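Long-range contact in aminopeptidase N family protein (Idiomarina loihiensis L2TR, PDB 4FGM), which probably acts as a zinc-dependent aminopeptidase of the M61 family, cleaving residues from the N-termini of peptides: residues I175-L187 with I200-S213. Residues are numbered along the deposited sequence; the frame is centred on the assembly and turned at random.
Sequences IEEFIAHGIKHSL and ITADLAKICETQIS
In the catalytic domain of this M61 peptidase, the edge hairpin of a five-stranded mixed sheet packs on helix 197-215, with Phe178 lying against Thr201, Leu204 and Ala205. The axes of segments 175-180 and 200-213 approach to 7.7 Å at 27°, roughly parallel. Over opposite faces of the Phe178 ring, each toward the rim, lie the Thr201 carbonyl O and CB of His185, from the partner strand. CG sits between the backbone N and carbonyl carbon (chi1 62°), a setting that carries CZ to 3.7 Å from Leu204 CB and CD2 to 3.8 Å from Ala205 CB; Thr201 sets CG2 on Phe178 CB and OG1 at CD1. An alanine in place of Phe178 is likely to leave Thr201, Leu204 and Ala205 without their aromatic partner and open a gap between hairpin and helix. Toward the turn the backbones close in, the CA atoms of Ala180 and Glu209 being 5.1 Å apart, and Ala180 CB packs on Cys208 CB and Glu209 CG. His181, in the type I' turn, lays a ring face against Glu209 CG (4.0 Å from the centroid, a CH-pi contact), while Ile212 CG2 meets its edge at CD2. In the ring plane, His181 NE2 and Ser213 OG share a nearly straight hydrogen bond of 2.8 Å; a weak one joins His181 N to Glu209 OE2. His185 CD2 approaches Cys208 SG obliquely; its ND1 donates to Ile183 O at 3.1 Å, tilted well above the carbonyl plane, and NE2 is hydrogen-bonded to Tyr275 OH on helix 262-277, which carries the zinc ligands His273 and His277. The arrangement is consistent with the sheet-and-helix packing beside the HExxH helix of a gluzincin-type catalytic domain.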
loop_
_atom_site.group_PDB
_atom_site.type_symbol
_atom_site.label_atom_id
_atom_site.label_comp_id
_atom_site.label_asym_id
_atom_site.label_seq_id
_atom_site.Cartn_x
_atom_site.Cartn_y
_atom_site.Cartn_z
ATOM N N ILE A 175 -0.197 20.377 12.127
ATOM C CA ILE A 175 -1.378 19.607 12.507
ATOM C C ILE A 175 -2.664 20.387 12.263
ATOM O O ILE A 175 -2.855 21.474 12.802
ATOM C CB ILE A 175 -1.321 19.212 14.002
ATOM C CG1 ILE A 175 0.004 18.512 14.314
ATOM C CG2 ILE A 175 -2.493 18.303 14.350
ATOM C CD1 ILE A 175 0.212 18.217 15.796
ATOM N N GLU A 176 -3.540 19.813 11.447
ATOM C CA GLU A 176 -4.815 20.433 11.112
ATOM C C GLU A 176 -5.940 19.455 11.448
ATOM O O GLU A 176 -6.056 18.385 10.848
ATOM C CB GLU A 176 -4.863 20.775 9.621
ATOM C CG GLU A 176 -6.081 21.583 9.190
ATOM C CD GLU A 176 -5.957 23.061 9.518
ATOM O OE1 GLU A 176 -5.975 23.417 10.716
ATOM O OE2 GLU A 176 -5.838 23.869 8.571
ATOM N N GLU A 177 -6.767 19.839 12.410
ATOM C CA GLU A 177 -7.877 19.013 12.848
ATOM C C GLU A 177 -9.154 19.275 12.056
ATOM O O GLU A 177 -9.347 20.353 11.508
ATOM C CB GLU A 177 -8.129 19.263 14.336
ATOM C CG GLU A 177 -7.809 18.080 15.225
ATOM C CD GLU A 177 -6.919 18.450 16.392
ATOM O OE1 GLU A 177 -7.200 19.470 17.055
ATOM O OE2 GLU A 177 -5.942 17.716 16.651
ATOM N N PHE A 178 -10.011 18.266 11.980
ATOM C CA PHE A 178 -11.291 18.398 11.298
ATOM C C PHE A 178 -12.259 17.338 11.802
ATOM O O PHE A 178 -11.854 16.416 12.510
ATOM C CB PHE A 178 -11.125 18.297 9.775
ATOM C CG PHE A 178 -10.589 16.976 9.281
ATOM C CD1 PHE A 178 -9.225 16.705 9.307
ATOM C CD2 PHE A 178 -11.450 16.027 8.734
ATOM C CE1 PHE A 178 -8.721 15.522 8.768
ATOM C CE2 PHE A 178 -10.957 14.835 8.190
ATOM C CZ PHE A 178 -9.592 14.579 8.214
ATOM N N ILE A 179 -13.537 17.458 11.461
ATOM C CA ILE A 179 -14.488 16.462 11.935
ATOM C C ILE A 179 -15.338 15.857 10.828
ATOM O O ILE A 179 -15.720 16.524 9.870
ATOM C CB ILE A 179 -15.422 17.038 13.048
ATOM C CG1 ILE A 179 -16.595 17.794 12.430
ATOM C CG2 ILE A 179 -14.635 17.965 13.972
ATOM C CD1 ILE A 179 -17.900 17.009 12.463
ATOM N N ALA A 180 -15.607 14.568 10.966
ATOM C CA ALA A 180 -16.431 13.848 10.019
ATOM C C ALA A 180 -17.432 13.084 10.881
ATOM O O ALA A 180 -17.042 12.249 11.704
ATOM C CB ALA A 180 -15.577 12.887 9.193
ATOM N N HIS A 181 -18.717 13.389 10.702
ATOM C CA HIS A 181 -19.782 12.758 11.474
ATOM C C HIS A 181 -19.494 12.753 12.968
ATOM O O HIS A 181 -19.534 11.708 13.613
ATOM C CB HIS A 181 -20.024 11.328 10.996
ATOM C CG HIS A 181 -20.749 11.248 9.694
ATOM N ND1 HIS A 181 -21.205 12.368 9.027
ATOM C CD2 HIS A 181 -21.106 10.189 8.931
ATOM C CE1 HIS A 181 -21.809 12.000 7.914
ATOM N NE2 HIS A 181 -21.764 10.681 7.831
ATOM N N GLY A 182 -19.196 13.930 13.507
ATOM C CA GLY A 182 -18.926 14.060 14.924
ATOM C C GLY A 182 -17.661 13.404 15.446
ATOM O O GLY A 182 -17.427 13.389 16.652
ATOM N N ILE A 183 -16.840 12.856 14.560
ATOM C CA ILE A 183 -15.606 12.221 15.003
ATOM C C ILE A 183 -14.403 13.113 14.694
ATOM O O ILE A 183 -14.331 13.722 13.622
ATOM C CB ILE A 183 -15.435 10.830 14.341
ATOM C CG1 ILE A 183 -16.606 9.928 14.750
ATOM C CG2 ILE A 183 -14.106 10.199 14.767
ATOM C CD1 ILE A 183 -16.470 8.468 14.312
ATOM N N LYS A 184 -13.474 13.213 15.640
ATOM C CA LYS A 184 -12.287 14.043 15.438
ATOM C C LYS A 184 -11.251 13.360 14.555
ATOM O O LYS A 184 -10.931 12.187 14.743
ATOM C CB LYS A 184 -11.631 14.407 16.770
ATOM C CG LYS A 184 -12.453 15.331 17.645
ATOM C CD LYS A 184 -11.590 15.981 18.713
ATOM C CE LYS A 184 -12.445 16.755 19.696
ATOM N NZ LYS A 184 -13.409 17.640 18.990
ATOM N N HIS A 185 -10.736 14.116 13.590
ATOM C CA HIS A 185 -9.722 13.634 12.659
ATOM C C HIS A 185 -8.555 14.612 12.643
ATOM O O HIS A 185 -8.710 15.788 12.979
ATOM C CB HIS A 185 -10.293 13.521 11.241
ATOM C CG HIS A 185 -11.226 12.366 11.048
ATOM N ND1 HIS A 185 -12.484 12.318 11.613
ATOM C CD2 HIS A 185 -11.087 11.219 10.342
ATOM C CE1 HIS A 185 -13.080 11.192 11.259
ATOM N NE2 HIS A 185 -12.254 10.507 10.488
ATOM N N SER A 186 -7.390 14.121 12.240
ATOM C CA SER A 186 -6.191 14.948 12.169
ATOM C C SER A 186 -5.345 14.629 10.949
ATOM O O SER A 186 -5.190 13.467 10.565
ATOM C CB SER A 186 -5.313 14.749 13.411
ATOM O OG SER A 186 -5.947 15.224 14.582
ATOM N N LEU A 187 -4.817 15.678 10.335
ATOM C CA LEU A 187 -3.917 15.522 9.215
ATOM C C LEU A 187 -2.618 16.035 9.807
ATOM O O LEU A 187 -2.553 17.179 10.259
ATOM C CB LEU A 187 -4.319 16.389 8.023
ATOM C CG LEU A 187 -3.230 16.392 6.932
ATOM C CD1 LEU A 187 -3.001 14.972 6.415
ATOM C CD2 LEU A 187 -3.625 17.317 5.802
ATOM N N ILE A 200 -7.120 20.652 1.919
ATOM C CA ILE A 200 -6.904 19.203 1.941
ATOM C C ILE A 200 -7.774 18.564 3.018
ATOM O O ILE A 200 -8.389 17.525 2.821
ATOM C CB ILE A 200 -5.412 18.869 2.221
ATOM C CG1 ILE A 200 -4.544 19.375 1.067
ATOM C CG2 ILE A 200 -5.221 17.377 2.381
ATOM C CD1 ILE A 200 -3.052 19.310 1.346
ATOM N N THR A 201 -7.822 19.215 4.165
ATOM C CA THR A 201 -8.597 18.742 5.290
ATOM C C THR A 201 -10.087 18.744 4.955
ATOM O O THR A 201 -10.820 17.825 5.328
ATOM C CB THR A 201 -8.276 19.614 6.521
ATOM O OG1 THR A 201 -7.498 18.841 7.445
ATOM C CG2 THR A 201 -9.525 20.134 7.179
ATOM N N ALA A 202 -10.528 19.771 4.235
ATOM C CA ALA A 202 -11.924 19.867 3.832
ATOM C C ALA A 202 -12.260 18.701 2.902
ATOM O O ALA A 202 -13.342 18.118 3.000
ATOM C CB ALA A 202 -12.181 21.192 3.130
ATOM N N ASP A 203 -11.340 18.355 1.997
ATOM C CA ASP A 203 -11.591 17.232 1.101
ATOM C C ASP A 203 -11.574 15.904 1.865
ATOM O O ASP A 203 -12.386 15.012 1.586
ATOM C CB ASP A 203 -10.567 17.190 -0.040
ATOM C CG ASP A 203 -10.779 18.300 -1.054
ATOM O OD1 ASP A 203 -11.922 18.797 -1.155
ATOM O OD2 ASP A 203 -9.811 18.665 -1.756
ATOM N N LEU A 204 -10.657 15.767 2.825
ATOM C CA LEU A 204 -10.589 14.535 3.603
ATOM C C LEU A 204 -11.890 14.347 4.389
ATOM O O LEU A 204 -12.389 13.220 4.530
ATOM C CB LEU A 204 -9.384 14.550 4.552
ATOM C CG LEU A 204 -8.003 14.434 3.885
ATOM C CD1 LEU A 204 -6.895 14.491 4.944
ATOM C CD2 LEU A 204 -7.924 13.119 3.093
ATOM N N ALA A 205 -12.443 15.452 4.886
ATOM C CA ALA A 205 -13.692 15.397 5.638
ATOM C C ALA A 205 -14.773 14.787 4.748
ATOM O O ALA A 205 -15.553 13.949 5.199
ATOM C CB ALA A 205 -14.113 16.795 6.090
ATOM N N LYS A 206 -14.811 15.205 3.486
ATOM C CA LYS A 206 -15.793 14.676 2.550
ATOM C C LYS A 206 -15.577 13.187 2.325
ATOM O O LYS A 206 -16.508 12.387 2.462
ATOM C CB LYS A 206 -15.736 15.425 1.209
ATOM C CG LYS A 206 -16.664 16.626 1.150
ATOM C CD LYS A 206 -16.839 17.169 -0.266
ATOM C CE LYS A 206 -15.730 18.133 -0.654
ATOM N NZ LYS A 206 -15.964 18.712 -2.010
ATOM N N ILE A 207 -14.349 12.812 1.982
ATOM C CA ILE A 207 -14.041 11.409 1.755
ATOM C C ILE A 207 -14.406 10.575 2.988
ATOM O O ILE A 207 -15.089 9.554 2.880
ATOM C CB ILE A 207 -12.546 11.221 1.444
ATOM C CG1 ILE A 207 -12.208 11.915 0.120
ATOM C CG2 ILE A 207 -12.204 9.746 1.393
ATOM C CD1 ILE A 207 -10.725 12.037 -0.154
ATOM N N CYS A 208 -13.957 11.025 4.156
ATOM C CA CYS A 208 -14.223 10.315 5.404
ATOM C C CYS A 208 -15.706 10.174 5.748
ATOM O O CYS A 208 -16.150 9.101 6.164
ATOM C CB CYS A 208 -13.484 10.994 6.558
ATOM S SG CYS A 208 -11.692 10.774 6.484
ATOM N N GLU A 209 -16.472 11.249 5.589
ATOM C CA GLU A 209 -17.895 11.172 5.882
ATOM C C GLU A 209 -18.548 10.164 4.946
ATOM O O GLU A 209 -19.390 9.370 5.367
ATOM C CB GLU A 209 -18.550 12.549 5.763
ATOM C CG GLU A 209 -18.302 13.399 6.999
ATOM C CD GLU A 209 -18.863 14.802 6.897
ATOM O OE1 GLU A 209 -18.617 15.472 5.868
ATOM O OE2 GLU A 209 -19.531 15.242 7.859
ATOM N N THR A 210 -18.141 10.176 3.681
ATOM C CA THR A 210 -18.686 9.229 2.718
ATOM C C THR A 210 -18.451 7.800 3.195
ATOM O O THR A 210 -19.331 6.949 3.089
ATOM C CB THR A 210 -18.039 9.417 1.337
ATOM O OG1 THR A 210 -18.442 10.679 0.799
ATOM C CG2 THR A 210 -18.453 8.322 0.391
ATOM N N GLN A 211 -17.272 7.532 3.738
ATOM C CA GLN A 211 -16.976 6.182 4.200
ATOM C C GLN A 211 -17.755 5.797 5.461
ATOM O O GLN A 211 -18.316 4.697 5.536
ATOM C CB GLN A 211 -15.463 6.012 4.396
ATOM C CG GLN A 211 -14.706 6.087 3.057
ATOM C CD GLN A 211 -13.325 5.448 3.086
ATOM O OE1 GLN A 211 -13.119 4.407 3.717
ATOM N NE2 GLN A 211 -12.375 6.057 2.376
ATOM N N ILE A 212 -17.806 6.697 6.441
ATOM C CA ILE A 212 -18.547 6.423 7.664
ATOM C C ILE A 212 -20.026 6.205 7.325
ATOM O O ILE A 212 -20.675 5.332 7.896
ATOM C CB ILE A 212 -18.414 7.578 8.670
ATOM C CG1 ILE A 212 -16.961 7.696 9.129
ATOM C CG2 ILE A 212 -19.315 7.329 9.861
ATOM C CD1 ILE A 212 -16.654 8.973 9.892
ATOM N N SER A 213 -20.557 6.999 6.397
ATOM C CA SER A 213 -21.950 6.841 5.986
ATOM C C SER A 213 -22.122 5.475 5.338
ATOM O O SER A 213 -23.138 4.813 5.533
ATOM C CB SER A 213 -22.354 7.912 4.969
ATOM O OG SER A 213 -22.406 9.191 5.564
#